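Local coordinates for fimbriae-associated protein FAP1 (Streptococcus parasanguinis, PDB 2X12) that forms serine-rich fimbriae on the cell wall of this Gram-positive bacterium and probably mediates its adhesion and biofilm formation, at residues Tyr164-Asn169 with Ala318-Ala323; Glu196-Thr201 with Val265-Ile270; Lys212-Ile217 with Lys259-Gly264; Ala292-Ser297 with Ser326-Gly331. All coordinates share one frame; numbering follows the deposited sequence.

Contact 1 (Tyr164-Asn169 with Ala318-Ala323); sequences YWAGGN and APYVIA
Tyr164 is tied to Pro319 and Val321 by two backbone hydrogen bonds. Tyr164 N donates to Pro319 O at 3.0 Å, and Val321 N donates to Tyr164 O, also at 3.0 Å. Tyr320 lies between the two partners, and its CA leans on Tyr164 O in a CA-H...O contact of 3.3 Å.

The aromatic contacts fan out from this point. Ala166 CB sits almost centrally over one face of the Tyr320 ring, 3.9 Å from the centroid and 13° off the normal, a CH-pi contact. Tyr320 CG is placed between its own backbone N and carbonyl carbon (chi1 61°), which brings the ring under that methyl. The Tyr164 ring has Pro319 O at its edge, in plane, and its CE2 rests 3.7 Å from Ala318 CB.

In fold terms this is a single beta bridge, Tyr164 with Tyr320, through which the loop following strand 162-163 is fastened to strand 318-322. That strand pairs on its own account with strand 307-311 in a small two-stranded antiparallel sheet, set at the margin of the domain.

The rest is van der Waals packing around the indole. Trp165 starts out facing away from the strand, yet its six-membered ring swings back. CH2 makes the apolar contact, 4.2 Å from Ala323 CB, while CE3 has a polar neighbour in Val321 O at 3.4 Å. Ile330 of strand 330-336 touches both Trp165 and Val321.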
# COMPACT_ATOMS: atom_id res chain seq x y z
N TYR A 164 -8.99 5.03 -2.02
CA TYR A 164 -8.66 6.40 -2.34
C TYR A 164 -8.62 7.23 -1.07
O TYR A 164 -8.74 6.72 0.04
CB TYR A 164 -9.65 6.97 -3.34
CG TYR A 164 -9.70 6.19 -4.64
CD1 TYR A 164 -9.09 6.65 -5.81
CD2 TYR A 164 -10.35 4.96 -4.69
CE1 TYR A 164 -9.15 5.90 -7.01
CE2 TYR A 164 -10.41 4.20 -5.87
CZ TYR A 164 -9.80 4.66 -7.03
OH TYR A 164 -9.88 3.84 -8.14
N TRP A 165 -8.45 8.53 -1.21
CA TRP A 165 -8.45 9.44 -0.08
C TRP A 165 -9.39 10.63 -0.37
O TRP A 165 -9.23 11.35 -1.34
CB TRP A 165 -7.01 9.91 0.16
CG TRP A 165 -6.82 10.99 1.14
CD1 TRP A 165 -6.64 12.30 0.87
CD2 TRP A 165 -6.76 10.85 2.55
NE1 TRP A 165 -6.50 13.01 2.02
CE2 TRP A 165 -6.57 12.15 3.08
CE3 TRP A 165 -6.90 9.77 3.43
CZ2 TRP A 165 -6.49 12.39 4.43
CZ3 TRP A 165 -6.82 10.02 4.77
CH2 TRP A 165 -6.62 11.33 5.26
N ALA A 166 -10.42 10.75 0.45
CA ALA A 166 -11.13 12.00 0.62
C ALA A 166 -10.47 12.54 1.83
O ALA A 166 -10.12 11.74 2.74
CB ALA A 166 -12.61 11.79 0.96
N GLY A 167 -10.32 13.86 1.88
CA GLY A 167 -9.71 14.47 3.05
C GLY A 167 -10.90 14.93 3.84
O GLY A 167 -11.67 14.11 4.33
N GLY A 168 -11.09 16.24 3.90
CA GLY A 168 -12.34 16.76 4.42
C GLY A 168 -13.47 16.80 3.38
O GLY A 168 -14.40 17.64 3.52
N ASN A 169 -13.42 15.96 2.33
CA ASN A 169 -14.31 16.10 1.19
C ASN A 169 -14.54 14.82 0.40
O ASN A 169 -13.87 14.55 -0.61
CB ASN A 169 -13.78 17.20 0.27
CG ASN A 169 -14.81 17.70 -0.71
OD1 ASN A 169 -15.95 17.26 -0.72
ND2 ASN A 169 -14.40 18.63 -1.54
N ALA A 318 -16.27 4.45 -5.11
CA ALA A 318 -14.91 4.16 -4.78
C ALA A 318 -14.76 4.28 -3.29
O ALA A 318 -15.08 5.30 -2.70
CB ALA A 318 -14.00 5.16 -5.48
N PRO A 319 -14.26 3.25 -2.66
CA PRO A 319 -14.04 3.36 -1.24
C PRO A 319 -12.88 4.29 -0.90
O PRO A 319 -11.88 4.32 -1.60
CB PRO A 319 -13.66 1.93 -0.85
CG PRO A 319 -12.91 1.46 -2.01
CD PRO A 319 -13.53 2.11 -3.22
N TYR A 320 -12.99 5.02 0.20
CA TYR A 320 -11.87 5.81 0.64
C TYR A 320 -11.53 5.53 2.06
O TYR A 320 -12.42 5.11 2.81
CB TYR A 320 -12.14 7.31 0.46
CG TYR A 320 -13.30 7.89 1.19
CD1 TYR A 320 -14.53 8.04 0.57
CD2 TYR A 320 -13.16 8.37 2.48
CE1 TYR A 320 -15.60 8.61 1.22
CE2 TYR A 320 -14.23 8.94 3.15
CZ TYR A 320 -15.44 9.07 2.51
OH TYR A 320 -16.51 9.63 3.16
N VAL A 321 -10.27 5.80 2.43
CA VAL A 321 -9.80 5.63 3.83
C VAL A 321 -9.93 6.88 4.71
O VAL A 321 -9.67 8.02 4.26
CB VAL A 321 -8.32 5.23 3.86
CG1 VAL A 321 -7.83 5.19 5.32
CG2 VAL A 321 -8.12 3.89 3.17
N ILE A 322 -10.35 6.65 5.95
CA ILE A 322 -10.36 7.68 6.97
C ILE A 322 -9.20 7.41 7.92
O ILE A 322 -8.99 6.26 8.39
CB ILE A 322 -11.66 7.68 7.76
CG1 ILE A 322 -12.82 8.23 6.92
CG2 ILE A 322 -11.50 8.50 9.05
CD1 ILE A 322 -14.20 7.60 7.24
N ALA A 323 -8.45 8.46 8.23
CA ALA A 323 -7.25 8.24 8.98
C ALA A 323 -7.64 7.85 10.36
O ALA A 323 -8.68 8.28 10.85
CB ALA A 323 -6.42 9.49 8.98

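Contact 2 (Glu196-Thr201 with Val265-Ile270)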
# COMPACT_ATOMS: atom_id res chain seq x y z
N GLU A 196 4.47 3.06 -6.03
CA GLU A 196 4.84 4.41 -6.35
C GLU A 196 3.77 5.26 -5.76
O GLU A 196 2.66 5.32 -6.30
CB GLU A 196 4.88 4.60 -7.85
CG GLU A 196 5.99 3.81 -8.55
CD GLU A 196 7.43 4.21 -8.15
OE1 GLU A 196 7.60 5.07 -7.24
OE2 GLU A 196 8.38 3.65 -8.77
N TYR A 197 4.12 5.90 -4.65
CA TYR A 197 3.28 6.80 -3.87
C TYR A 197 3.54 8.26 -4.26
O TYR A 197 4.67 8.69 -4.34
CB TYR A 197 3.62 6.60 -2.40
CG TYR A 197 2.79 7.34 -1.35
CD1 TYR A 197 1.42 7.51 -1.47
CD2 TYR A 197 3.39 7.80 -0.20
CE1 TYR A 197 0.69 8.12 -0.45
CE2 TYR A 197 2.67 8.42 0.83
CZ TYR A 197 1.31 8.59 0.71
OH TYR A 197 0.61 9.25 1.72
N ASP A 198 2.47 9.00 -4.53
CA ASP A 198 2.55 10.43 -4.86
C ASP A 198 1.56 11.29 -4.10
O ASP A 198 0.49 11.60 -4.58
CB ASP A 198 2.30 10.63 -6.36
CG ASP A 198 2.44 12.08 -6.77
OD1 ASP A 198 3.18 12.83 -6.08
OD2 ASP A 198 1.81 12.46 -7.77
N PRO A 199 1.91 11.69 -2.90
CA PRO A 199 0.97 12.46 -2.12
C PRO A 199 0.98 13.93 -2.51
O PRO A 199 0.21 14.72 -2.02
CB PRO A 199 1.47 12.26 -0.69
CG PRO A 199 2.87 11.94 -0.83
CD PRO A 199 3.01 11.19 -2.09
N THR A 200 1.85 14.25 -3.43
CA THR A 200 2.07 15.56 -3.93
C THR A 200 0.84 16.30 -4.36
O THR A 200 0.83 17.52 -4.30
CB THR A 200 3.04 15.41 -5.10
OG1 THR A 200 4.34 15.42 -4.52
CG2 THR A 200 2.88 16.48 -6.24
N THR A 201 -0.20 15.60 -4.79
CA THR A 201 -1.40 16.35 -5.23
C THR A 201 -2.37 16.58 -4.07
O THR A 201 -2.91 17.67 -3.91
CB THR A 201 -2.09 15.70 -6.43
OG1 THR A 201 -1.09 15.35 -7.38
CG2 THR A 201 -3.11 16.68 -7.12
N VAL A 265 6.88 17.69 1.08
CA VAL A 265 6.11 16.55 0.57
C VAL A 265 6.66 16.14 -0.80
O VAL A 265 6.82 16.98 -1.66
CB VAL A 265 4.62 16.97 0.46
CG1 VAL A 265 3.77 15.88 -0.15
CG2 VAL A 265 4.09 17.33 1.83
N THR A 266 6.95 14.86 -0.99
CA THR A 266 7.47 14.39 -2.29
C THR A 266 6.94 13.01 -2.62
O THR A 266 6.46 12.29 -1.72
CB THR A 266 9.01 14.23 -2.30
OG1 THR A 266 9.38 13.12 -1.47
CG2 THR A 266 9.73 15.48 -1.84
N LYS A 267 7.08 12.65 -3.90
CA LYS A 267 6.90 11.28 -4.40
C LYS A 267 7.75 10.36 -3.60
O LYS A 267 8.79 10.77 -3.16
CB LYS A 267 7.38 11.16 -5.84
CG LYS A 267 6.50 11.90 -6.84
CD LYS A 267 6.97 11.70 -8.29
CE LYS A 267 5.90 12.22 -9.29
NZ LYS A 267 6.45 12.38 -10.69
N HIS A 268 7.34 9.11 -3.46
CA HIS A 268 8.16 8.12 -2.79
C HIS A 268 8.05 6.80 -3.48
O HIS A 268 7.09 6.58 -4.17
CB HIS A 268 7.70 7.98 -1.38
CG HIS A 268 7.98 9.18 -0.55
ND1 HIS A 268 9.25 9.47 -0.09
CD2 HIS A 268 7.17 10.16 -0.08
CE1 HIS A 268 9.20 10.58 0.63
NE2 HIS A 268 7.95 11.02 0.65
N THR A 269 9.03 5.93 -3.27
CA THR A 269 9.06 4.63 -3.90
C THR A 269 9.26 3.61 -2.83
O THR A 269 10.34 3.51 -2.27
CB THR A 269 10.23 4.55 -4.87
OG1 THR A 269 10.08 5.60 -5.83
CG2 THR A 269 10.31 3.19 -5.58
N ILE A 270 8.21 2.87 -2.55
CA ILE A 270 8.20 1.88 -1.48
C ILE A 270 8.39 0.52 -2.10
O ILE A 270 7.75 0.23 -3.10
CB ILE A 270 6.84 1.87 -0.78
CG1 ILE A 270 6.39 3.30 -0.44
CG2 ILE A 270 6.86 0.98 0.49
CD1 ILE A 270 4.87 3.45 -0.21
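Tyr197 and His268 form an antiparallel hydrogen-bonded pair at the place where strands 190-197 and 268-276, neighbours in the five-stranded antiparallel sheet, meet the loops beyond them. His268 N gives the straighter of the two bonds, to Tyr197 O at 2.8 Å and 168°; the return bond from Tyr197 N to His268 O is more bent.

The packed side carries these two side chains. Tyr197 has CG anti to the backbone N (chi1 -175°), and its ring is turned inward, with Pro199 CD over the centre of one face. Tyr197 CB meets Ile270 CD1 at 4.0 Å. The polar ends find partners in other parts of the fold: Tyr197 OH bonds to Ala329 O and also to Thr294 OG1, while His268 ND1 bonds to Asp236 OD2. Both side chains are thus fixed by a polar bond as well as by the backbone pair. Further along, the Pro199 ring and the Val265 side chain run past one another head to tail, Pro199 CG 4.1 Å from Val265 CG1.

The other side is looser at its Asp198-Lys267 end. The charged atoms Asp198 OD2 and Lys267 NZ stay 5.5 Å apart and form no salt bridge, and Lys267 stretches out exposed. Against this, Glu196 and Thr269, a non-hydrogen-bonded pair, make the one firm polar link on their face. The Glu196 chain bends at chi2 (-63°), bringing the carboxylate alongside Thr269, whose OG1 donates to the syn lone pair of Glu196 OE1 at 2.9 Å.

Contact 3 (Lys212-Ile217 with Lys259-Gly264)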
# COMPACT_ATOMS: atom_id res chain seq x y z
N LYS A 212 8.91 18.22 8.17
CA LYS A 212 9.76 17.07 8.09
C LYS A 212 8.89 15.86 8.09
O LYS A 212 8.56 15.33 9.14
CB LYS A 212 10.77 17.10 9.22
CG LYS A 212 12.05 17.82 8.77
CD LYS A 212 12.97 18.41 9.95
CE LYS A 212 14.30 19.11 9.37
NZ LYS A 212 14.57 20.56 9.81
N THR A 213 8.53 15.43 6.90
CA THR A 213 7.54 14.40 6.74
C THR A 213 8.08 12.99 6.80
O THR A 213 9.24 12.73 6.47
CB THR A 213 6.80 14.56 5.41
OG1 THR A 213 7.68 14.27 4.32
CG2 THR A 213 6.31 16.00 5.29
N TYR A 214 7.20 12.09 7.24
CA TYR A 214 7.47 10.68 7.26
C TYR A 214 6.55 9.96 6.29
O TYR A 214 5.37 10.30 6.19
CB TYR A 214 7.23 10.11 8.63
CG TYR A 214 8.34 10.33 9.58
CD1 TYR A 214 8.27 11.33 10.50
CD2 TYR A 214 9.46 9.53 9.58
CE1 TYR A 214 9.29 11.55 11.41
CE2 TYR A 214 10.51 9.74 10.50
CZ TYR A 214 10.39 10.77 11.41
OH TYR A 214 11.31 11.11 12.35
N THR A 215 7.04 8.91 5.64
CA THR A 215 6.18 8.09 4.82
C THR A 215 6.08 6.70 5.42
O THR A 215 7.00 6.25 6.12
CB THR A 215 6.72 8.09 3.41
OG1 THR A 215 6.74 9.47 2.94
CG2 THR A 215 5.88 7.19 2.51
N GLY A 216 4.96 6.03 5.21
CA GLY A 216 4.81 4.71 5.75
C GLY A 216 3.98 3.85 4.85
O GLY A 216 3.16 4.39 4.08
N ILE A 217 4.15 2.52 4.97
CA ILE A 217 3.39 1.54 4.19
C ILE A 217 2.85 0.54 5.16
O ILE A 217 3.58 -0.03 5.93
CB ILE A 217 4.30 0.87 3.19
CG1 ILE A 217 3.54 -0.07 2.25
CG2 ILE A 217 5.41 0.16 3.91
CD1 ILE A 217 2.50 0.63 1.42
N LYS A 259 12.77 5.64 8.35
CA LYS A 259 13.67 6.01 9.41
C LYS A 259 13.99 7.47 9.29
O LYS A 259 14.14 8.17 10.31
CB LYS A 259 14.96 5.18 9.35
CG LYS A 259 14.82 3.82 10.04
CD LYS A 259 16.14 3.17 10.59
CE LYS A 259 15.93 1.61 10.76
NZ LYS A 259 17.09 0.87 11.35
N GLY A 260 14.08 7.95 8.06
CA GLY A 260 14.36 9.36 7.81
C GLY A 260 13.13 10.12 7.35
O GLY A 260 12.12 9.54 6.88
N THR A 261 13.23 11.44 7.48
CA THR A 261 12.19 12.34 7.01
C THR A 261 12.54 12.95 5.64
O THR A 261 13.61 12.75 5.07
CB THR A 261 11.98 13.48 8.04
OG1 THR A 261 13.23 14.19 8.27
CG2 THR A 261 11.48 12.92 9.35
N THR A 262 11.61 13.73 5.13
CA THR A 262 11.79 14.37 3.84
C THR A 262 11.37 15.80 3.98
O THR A 262 10.27 16.07 4.43
CB THR A 262 10.89 13.68 2.84
OG1 THR A 262 11.39 12.36 2.66
CG2 THR A 262 10.87 14.39 1.54
N LYS A 263 12.22 16.74 3.59
CA LYS A 263 11.82 18.13 3.72
C LYS A 263 10.66 18.31 2.80
O LYS A 263 10.80 18.17 1.61
CB LYS A 263 12.93 19.17 3.44
CG LYS A 263 12.81 20.42 4.39
CD LYS A 263 13.80 21.57 4.09
CE LYS A 263 13.33 22.48 2.91
NZ LYS A 263 14.09 23.79 2.75
N GLY A 264 9.51 18.59 3.36
CA GLY A 264 8.34 18.89 2.55
C GLY A 264 7.69 17.60 2.13
O GLY A 264 7.92 16.57 2.73
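Thr213 and Thr262 face each other as an antiparallel hydrogen-bonded pair. Thr213 N donates to Thr262 O at 3.1 Å, and Thr262 N donates to Thr213 O at 2.9 Å, the latter bent at the hydrogen (137°). The Thr213 hydroxyl adds to this grip. Its OG1 lies 2.8 Å from Gly264 O and 3.2 Å from Thr262 O, and its one proton could serve either carbonyl. OG1 stands between the backbone N and carbonyl carbon of its own residue (chi1 69°), which turns it toward both.

Beside this pair, the CG2 methyl of Thr261 is modelled over one face of the Tyr214 ring, too close to be taken literally, while Lys259 O approaches the edge of the same ring. The Tyr214 side chain sets off away from strand 254-263 and only then returns to it. On the Thr261 hydroxyl branch, OG1 passes Lys212 CG at 3.8 Å.

One shell out, Ser258 OG hydrogen-bonds both Gly260 O and Thr215 N, linking the segments just past the pair. Pro299 packs on Tyr214 from a loop, and Thr262 touches His268 of strand 268-276. At Gly264 the chain takes a positive phi (84°), a conformation that suits glycine, as it leaves the strand. The pairing is that of two adjacent antiparallel strands, 212-220 and 254-263, near their ends in the larger antiparallel sheet of this beta domain.

Contact 4 (Ala292-Ser297 with Ser326-Gly331); sequences AATTLS and SGTAIG
Ala293 CB meets Ile330 CG1 at 3.7 Å, and the Ile330 side chain can be followed outward from its root. Its CB lies 3.8 Å from Ala292 O. CG2, anti to the backbone N, comes to 3.6 Å from the same oxygen, while CG1, on the other branch (chi1 -62°), turns to the Ala293 methyl. At the tip, Ile330 CD1 lies 4.0 Å from Val321 CG1 and equally near Trp165 CZ3. Even Ile330 CA leans on Ala292 O, in a CA-H...O contact of 3.2 Å.

Two antiparallel hydrogen-bonded pairs frame this side chain, Ala292 with Gly331 and Thr294 with Thr328. The register slips by one residue between them, a beta bulge, and the chain turns a corner at Ala329, separating strand 327-328 from strand 330-336. Both strands pair with strand 287-295.

Thr294 N donates to Thr328 O at 3.0 Å and 169°, and Thr328 N returns a bond of 2.8 Å to Thr294 O. Ala292 N donates to Gly331 O, and Gly331 N to Ala292 O. Outside the two segments, Thr294 OG1 and the Ala329 carbonyl have Tyr197 as their partner, and Thr295 OG1 bonds to Asp298 O. Thr295 CG2 packs 3.9 Å from Gly327 CA.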
# COMPACT_ATOMS: atom_id res chain seq x y z
N ALA A 292 -0.31 3.22 1.60
CA ALA A 292 0.74 4.22 1.76
C ALA A 292 0.17 5.36 2.58
O ALA A 292 -0.99 5.74 2.35
CB ALA A 292 1.22 4.72 0.38
N ALA A 293 0.92 5.90 3.54
CA ALA A 293 0.45 7.11 4.23
C ALA A 293 1.57 8.08 4.38
O ALA A 293 2.70 7.67 4.36
CB ALA A 293 -0.10 6.80 5.56
N THR A 294 1.25 9.36 4.51
CA THR A 294 2.17 10.35 4.97
C THR A 294 1.76 10.87 6.34
O THR A 294 0.56 10.97 6.62
CB THR A 294 2.16 11.53 4.02
OG1 THR A 294 2.80 11.18 2.76
CG2 THR A 294 2.87 12.66 4.65
N THR A 295 2.72 11.18 7.22
CA THR A 295 2.45 12.02 8.38
C THR A 295 3.31 13.27 8.37
O THR A 295 4.44 13.21 8.03
CB THR A 295 2.69 11.36 9.73
OG1 THR A 295 4.03 10.94 9.81
CG2 THR A 295 1.80 10.21 9.94
N LEU A 296 2.76 14.38 8.83
CA LEU A 296 3.41 15.66 8.79
C LEU A 296 4.49 15.80 9.81
O LEU A 296 5.38 16.59 9.60
CB LEU A 296 2.39 16.75 8.99
CG LEU A 296 1.33 16.65 7.87
CD1 LEU A 296 0.31 17.79 7.87
CD2 LEU A 296 1.98 16.61 6.52
N SER A 297 4.47 15.06 10.92
CA SER A 297 5.59 15.22 11.86
C SER A 297 5.95 14.02 12.66
O SER A 297 7.11 13.87 13.00
CB SER A 297 5.34 16.36 12.83
OG SER A 297 4.87 15.83 14.05
N SER A 326 -3.36 10.65 12.52
CA SER A 326 -2.58 11.79 12.06
C SER A 326 -1.99 11.51 10.68
O SER A 326 -1.26 12.35 10.12
CB SER A 326 -1.46 12.05 13.07
OG SER A 326 -0.64 10.90 13.14
N GLY A 327 -2.29 10.32 10.18
CA GLY A 327 -1.93 9.95 8.83
C GLY A 327 -2.77 10.73 7.85
O GLY A 327 -3.88 11.20 8.17
N THR A 328 -2.22 10.91 6.66
CA THR A 328 -2.92 11.64 5.62
C THR A 328 -2.44 11.12 4.27
O THR A 328 -1.53 10.30 4.20
CB THR A 328 -2.73 13.18 5.78
OG1 THR A 328 -3.72 13.92 5.05
CG2 THR A 328 -1.36 13.58 5.31
N ALA A 329 -3.07 11.61 3.20
CA ALA A 329 -2.86 11.11 1.83
C ALA A 329 -2.78 9.59 1.80
O ALA A 329 -1.90 9.05 1.19
CB ALA A 329 -1.65 11.69 1.24
N ILE A 330 -3.69 8.91 2.47
CA ILE A 330 -3.66 7.45 2.45
C ILE A 330 -4.31 6.86 1.22
O ILE A 330 -5.37 7.30 0.78
CB ILE A 330 -4.39 6.89 3.63
CG1 ILE A 330 -3.69 7.34 4.91
CG2 ILE A 330 -4.42 5.43 3.52
CD1 ILE A 330 -4.46 7.06 6.19
N GLY A 331 -3.71 5.83 0.66
CA GLY A 331 -4.35 5.12 -0.45
C GLY A 331 -3.64 3.81 -0.63
O GLY A 331 -2.60 3.58 0.00

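In the fold
Along the chain, contacts 1 and 4 cross, their segments alternating, whereas contacts 2 and 3 lie within the span closed by contact 1, with contact 3 inside that of contact 2; both close before contact 4 opens. Contacts 2, 3 and 4 cluster with centres about 10 to 11 Å apart. Contacts 3 and 4 share the larger antiparallel sheet, where strands 212-220 and 287-295 are neighbours; contact 2 belongs to the five-stranded sheet packed against it, and Tyr197 reaches across from it to the other sheet. Contact 1 is more peripheral, centred about 17 Å from contact 2 and 12 Å from contact 4, which it touches. Together they join both sheets and the marginal hairpin into one compact all-beta domain.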